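PDB 4RU4: tail spike protein gp49 from Pseudomonas phage LKA1, which probably cleaves the O-specific polysaccharide of Pseudomonas as a lyase, degrading the host cell envelope during phage entry. Local coordinates for residues Ala508-Gln520 and Thr531-Ala543. Numbering follows the deposited sequence.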
loop_
_atom_site.group_PDB
_atom_site.type_symbol
_atom_site.label_atom_id
_atom_site.label_comp_id
_atom_site.label_asym_id
_atom_site.label_seq_id
_atom_site.Cartn_x
_atom_site.Cartn_y
_atom_site.Cartn_z
ATOM N N ALA B 508 17.710 -10.640 -27.086
ATOM C CA ALA B 508 17.093 -11.139 -25.853
ATOM C C ALA B 508 15.761 -11.827 -26.140
ATOM O O ALA B 508 15.105 -11.500 -27.128
ATOM C CB ALA B 508 16.856 -9.966 -24.901
ATOM N N PRO B 509 15.342 -12.773 -25.282
ATOM C CA PRO B 509 13.995 -13.336 -25.470
ATOM C C PRO B 509 12.966 -12.228 -25.210
ATOM O O PRO B 509 12.950 -11.680 -24.108
ATOM C CB PRO B 509 13.895 -14.390 -24.375
ATOM C CG PRO B 509 15.333 -14.692 -23.983
ATOM C CD PRO B 509 16.014 -13.364 -24.117
ATOM N N MET B 510 12.132 -11.919 -26.203
ATOM C CA MET B 510 11.213 -10.796 -26.125
ATOM C C MET B 510 9.774 -11.233 -26.053
ATOM O O MET B 510 9.405 -12.223 -26.674
ATOM C CB MET B 510 11.320 -9.935 -27.386
ATOM C CG MET B 510 12.590 -9.154 -27.487
ATOM S SD MET B 510 12.562 -8.281 -29.062
ATOM C CE MET B 510 14.168 -7.494 -28.956
ATOM N N ARG B 511 8.972 -10.466 -25.313
ATOM C CA ARG B 511 7.519 -10.497 -25.429
ATOM C C ARG B 511 7.037 -9.089 -25.799
ATOM O O ARG B 511 7.383 -8.124 -25.114
ATOM C CB ARG B 511 6.878 -10.976 -24.110
ATOM C CG ARG B 511 5.383 -11.161 -24.180
ATOM C CD ARG B 511 4.785 -11.496 -22.812
ATOM N NE ARG B 511 5.492 -12.563 -22.160
ATOM C CZ ARG B 511 5.703 -12.653 -20.845
ATOM N NH1 ARG B 511 5.210 -11.771 -19.971
ATOM N NH2 ARG B 511 6.387 -13.684 -20.408
ATOM N N MET B 512 6.304 -8.964 -26.915
ATOM C CA MET B 512 5.830 -7.665 -27.419
ATOM C C MET B 512 4.341 -7.787 -27.738
ATOM O O MET B 512 3.871 -8.878 -28.096
ATOM C CB MET B 512 6.606 -7.221 -28.678
ATOM C CG MET B 512 8.101 -6.989 -28.432
ATOM S SD MET B 512 8.372 -5.452 -27.535
ATOM C CE MET B 512 9.763 -5.885 -26.493
ATOM N N PRO B 513 3.594 -6.685 -27.586
ATOM C CA PRO B 513 2.123 -6.738 -27.618
ATOM C C PRO B 513 1.590 -7.185 -28.975
ATOM O O PRO B 513 2.276 -7.018 -29.990
ATOM C CB PRO B 513 1.703 -5.278 -27.372
ATOM C CG PRO B 513 2.914 -4.602 -26.745
ATOM C CD PRO B 513 4.108 -5.328 -27.296
ATOM N N VAL B 514 0.366 -7.703 -28.976
ATOM C CA VAL B 514 -0.312 -8.163 -30.185
ATOM C C VAL B 514 -1.055 -7.009 -30.865
ATOM O O VAL B 514 -1.716 -6.209 -30.204
ATOM C CB VAL B 514 -1.329 -9.293 -29.846
ATOM C CG1 VAL B 514 -1.997 -9.846 -31.108
ATOM C CG2 VAL B 514 -0.618 -10.400 -29.073
ATOM N N LEU B 515 -0.945 -6.939 -32.185
ATOM C CA LEU B 515 -1.734 -6.009 -32.974
ATOM C C LEU B 515 -2.414 -6.861 -34.030
ATOM O O LEU B 515 -1.892 -7.907 -34.388
ATOM C CB LEU B 515 -0.839 -4.973 -33.649
ATOM C CG LEU B 515 -0.209 -3.981 -32.669
ATOM C CD1 LEU B 515 0.830 -3.103 -33.378
ATOM C CD2 LEU B 515 -1.320 -3.137 -32.026
ATOM N N GLY B 516 -3.562 -6.418 -34.530
ATOM C CA GLY B 516 -4.292 -7.214 -35.510
ATOM C C GLY B 516 -5.549 -6.543 -36.016
ATOM O O GLY B 516 -5.929 -5.485 -35.529
ATOM N N GLY B 517 -6.193 -7.143 -37.013
ATOM C CA GLY B 517 -7.393 -6.538 -37.571
ATOM C C GLY B 517 -7.959 -7.389 -38.685
ATOM O O GLY B 517 -7.433 -8.486 -38.983
ATOM N N ARG B 518 -9.032 -6.896 -39.295
ATOM C CA ARG B 518 -9.699 -7.581 -40.397
ATOM C C ARG B 518 -9.641 -6.652 -41.606
ATOM O O ARG B 518 -10.184 -5.548 -41.567
ATOM C CB ARG B 518 -11.157 -7.922 -40.040
ATOM C CG ARG B 518 -11.295 -8.877 -38.830
ATOM C CD ARG B 518 -12.673 -8.835 -38.185
ATOM N NE ARG B 518 -13.767 -9.081 -39.126
ATOM C CZ ARG B 518 -14.337 -10.264 -39.334
ATOM N NH1 ARG B 518 -13.908 -11.338 -38.679
ATOM N NH2 ARG B 518 -15.337 -10.377 -40.206
ATOM N N VAL B 519 -8.963 -7.101 -42.664
ATOM C CA VAL B 519 -8.817 -6.310 -43.886
ATOM C C VAL B 519 -9.564 -6.949 -45.057
ATOM O O VAL B 519 -9.320 -8.106 -45.407
ATOM C CB VAL B 519 -7.321 -6.120 -44.246
ATOM C CG1 VAL B 519 -7.174 -5.413 -45.612
ATOM C CG2 VAL B 519 -6.605 -5.346 -43.140
ATOM N N GLN B 520 -10.491 -6.206 -45.651
ATOM C CA GLN B 520 -11.271 -6.756 -46.744
ATOM C C GLN B 520 -10.458 -6.739 -48.038
ATOM O O GLN B 520 -9.772 -5.753 -48.328
ATOM C CB GLN B 520 -12.576 -5.990 -46.936
ATOM C CG GLN B 520 -13.382 -6.505 -48.099
ATOM C CD GLN B 520 -14.739 -5.877 -48.160
ATOM O OE1 GLN B 520 -15.650 -6.280 -47.445
ATOM N NE2 GLN B 520 -14.878 -4.868 -48.991
ATOM N N THR B 531 -3.747 -8.627 -52.811
ATOM C CA THR B 531 -2.953 -8.282 -51.643
ATOM C C THR B 531 -3.430 -6.964 -51.073
ATOM O O THR B 531 -4.119 -6.205 -51.756
ATOM C CB THR B 531 -1.443 -8.138 -52.001
ATOM O OG1 THR B 531 -1.261 -7.066 -52.933
ATOM C CG2 THR B 531 -0.907 -9.426 -52.615
ATOM N N ALA B 532 -3.044 -6.682 -49.833
ATOM C CA ALA B 532 -3.373 -5.414 -49.192
ATOM C C ALA B 532 -2.321 -5.109 -48.134
ATOM O O ALA B 532 -1.962 -5.964 -47.330
ATOM C CB ALA B 532 -4.753 -5.467 -48.557
ATOM N N PRO B 533 -1.825 -3.878 -48.128
ATOM C CA PRO B 533 -0.757 -3.581 -47.180
ATOM C C PRO B 533 -1.315 -3.215 -45.814
ATOM O O PRO B 533 -2.428 -2.692 -45.701
ATOM C CB PRO B 533 -0.035 -2.395 -47.832
ATOM C CG PRO B 533 -1.119 -1.673 -48.569
ATOM C CD PRO B 533 -2.101 -2.750 -49.039
ATOM N N VAL B 534 -0.537 -3.528 -44.782
ATOM C CA VAL B 534 -0.847 -3.165 -43.407
ATOM C C VAL B 534 0.383 -2.460 -42.844
ATOM O O VAL B 534 1.497 -2.900 -43.082
ATOM C CB VAL B 534 -1.145 -4.449 -42.597
ATOM C CG1 VAL B 534 -0.953 -4.236 -41.125
ATOM C CG2 VAL B 534 -2.573 -4.939 -42.911
ATOM N N THR B 535 0.191 -1.345 -42.140
ATOM C CA THR B 535 1.279 -0.729 -41.389
ATOM C C THR B 535 0.899 -0.865 -39.917
ATOM O O THR B 535 -0.158 -0.399 -39.523
ATOM C CB THR B 535 1.424 0.773 -41.738
ATOM O OG1 THR B 535 1.691 0.931 -43.133
ATOM C CG2 THR B 535 2.548 1.422 -40.932
ATOM N N PHE B 536 1.748 -1.498 -39.112
ATOM C CA PHE B 536 1.410 -1.755 -37.713
ATOM C C PHE B 536 1.286 -0.450 -36.923
ATOM O O PHE B 536 2.065 0.500 -37.133
ATOM C CB PHE B 536 2.483 -2.608 -37.040
ATOM C CG PHE B 536 2.773 -3.924 -37.738
ATOM C CD1 PHE B 536 1.756 -4.671 -38.330
ATOM C CD2 PHE B 536 4.079 -4.406 -37.802
ATOM C CE1 PHE B 536 2.043 -5.894 -38.956
ATOM C CE2 PHE B 536 4.366 -5.606 -38.430
ATOM C CZ PHE B 536 3.349 -6.353 -39.013
ATOM N N ARG B 537 0.339 -0.434 -35.983
ATOM C CA ARG B 537 0.162 0.708 -35.101
ATOM C C ARG B 537 1.446 1.007 -34.335
ATOM O O ARG B 537 1.755 2.167 -34.091
ATOM C CB ARG B 537 -0.961 0.440 -34.113
ATOM C CG ARG B 537 -1.293 1.635 -33.186
ATOM C CD ARG B 537 -2.348 1.207 -32.115
ATOM N NE ARG B 537 -2.579 2.288 -31.147
ATOM C CZ ARG B 537 -3.426 3.288 -31.361
ATOM N NH1 ARG B 537 -4.138 3.330 -32.488
ATOM N NH2 ARG B 537 -3.570 4.237 -30.452
ATOM N N TYR B 538 2.164 -0.049 -33.926
ATOM C CA TYR B 538 3.462 0.087 -33.267
ATOM C C TYR B 538 4.553 -0.587 -34.104
ATOM O O TYR B 538 4.317 -1.607 -34.741
ATOM C CB TYR B 538 3.444 -0.565 -31.867
ATOM C CG TYR B 538 2.226 -0.173 -31.055
ATOM C CD1 TYR B 538 1.776 1.147 -31.040
ATOM C CD2 TYR B 538 1.511 -1.115 -30.332
ATOM C CE1 TYR B 538 0.637 1.512 -30.323
ATOM C CE2 TYR B 538 0.360 -0.756 -29.596
ATOM C CZ TYR B 538 -0.061 0.554 -29.609
ATOM O OH TYR B 538 -1.180 0.925 -28.906
ATOM N N ILE B 539 5.761 -0.040 -34.057
ATOM C CA ILE B 539 6.888 -0.668 -34.717
ATOM C C ILE B 539 7.573 -1.661 -33.759
ATOM O O ILE B 539 7.954 -1.298 -32.645
ATOM C CB ILE B 539 7.902 0.399 -35.181
ATOM C CG1 ILE B 539 7.236 1.361 -36.174
ATOM C CG2 ILE B 539 9.139 -0.269 -35.784
ATOM C CD1 ILE B 539 7.933 2.684 -36.292
ATOM N N TYR B 540 7.732 -2.906 -34.204
ATOM C CA TYR B 540 8.370 -3.959 -33.411
ATOM C C TYR B 540 9.906 -3.889 -33.495
ATOM O O TYR B 540 10.450 -3.275 -34.415
ATOM C CB TYR B 540 7.875 -5.346 -33.875
ATOM C CG TYR B 540 6.419 -5.606 -33.562
ATOM C CD1 TYR B 540 6.038 -6.113 -32.313
ATOM C CD2 TYR B 540 5.418 -5.342 -34.514
ATOM C CE1 TYR B 540 4.707 -6.344 -32.009
ATOM C CE2 TYR B 540 4.066 -5.558 -34.222
ATOM C CZ TYR B 540 3.719 -6.085 -32.963
ATOM O OH TYR B 540 2.390 -6.317 -32.657
ATOM N N PRO B 541 10.617 -4.507 -32.524
ATOM C CA PRO B 541 12.087 -4.505 -32.604
ATOM C C PRO B 541 12.630 -5.330 -33.761
ATOM O O PRO B 541 13.760 -5.102 -34.174
ATOM C CB PRO B 541 12.539 -5.123 -31.267
ATOM C CG PRO B 541 11.317 -5.131 -30.375
ATOM C CD PRO B 541 10.113 -5.139 -31.293
ATOM N N LYS B 542 11.842 -6.274 -34.274
ATOM C CA LYS B 542 12.241 -7.100 -35.416
ATOM C C LYS B 542 10.941 -7.621 -36.027
ATOM O O LYS B 542 9.880 -7.367 -35.471
ATOM C CB LYS B 542 13.116 -8.274 -34.953
ATOM C CG LYS B 542 12.444 -9.166 -33.889
ATOM C CD LYS B 542 13.473 -10.114 -33.256
ATOM C CE LYS B 542 12.796 -11.144 -32.375
ATOM N NZ LYS B 542 13.790 -12.158 -31.881
ATOM N N ALA B 543 11.006 -8.324 -37.158
ATOM C CA ALA B 543 9.778 -8.845 -37.778
ATOM C C ALA B 543 9.017 -9.697 -36.772
ATOM O O ALA B 543 9.573 -10.584 -36.138
ATOM C CB ALA B 543 10.085 -9.646 -39.001
HETATM O O HOH W 1 15.347 -11.154 -29.789
#
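Leu-515 reaches from strand 510-522 into the bend that 531-543 makes after its strand ends, and its CD1 meets Phe-536 CB (4.0 Å), the backbone N of Tyr-538 (3.4 Å) and Tyr-538 CD2. With CG beside the backbone N (chi1 -70°), both methyls face this bend, and the leucine lies nearly perpendicular to the Tyr-538 side chain. Two other apolar clusters lie along the strand. Toward Ala-508, the Met-510 thioether and the Pro-541 ring lie alongside, running opposite ways, SD lying 3.6 Å from CG of the proline. Met-512, its chain folded back, lays CG and SD against the same ring and CB at the edge of the Tyr-540 ring. Near the other end, Val-519 splits its branches, CG1 to Ala-532 CB (3.8 Å) and CG2 to Val-534 CG2 (4.1 Å), where Leu-575 packs on both valines.

The polar links are few. Tyr-540 OH donates to Pro-513 O at 2.8 Å, the C=O...O angle being 148° and the donor tilted 20° from the carbonyl plane. A water accepts from Lys-542 NZ and lies 2.7 Å from Ala-508 O; NZ also forms a salt bridge with Glu-601. Within 531-543, Arg-537 NE donates to Tyr-538 OH, tying down residues beside Leu-515; Arg-537 NH2 bonds Leu-492 O, and the hydroxyl the terminal carboxylate of Val-602 of a second subunit.

Sheet packs on sheet only at Val-519; elsewhere the loop after strand 529-535 covers strand 510-522 in this Ig-like domain. With no backbone hydrogen bonds between the segments, cohesion rests mainly on apolar side chains and the tyrosine hydrogen bond to Pro-513 O.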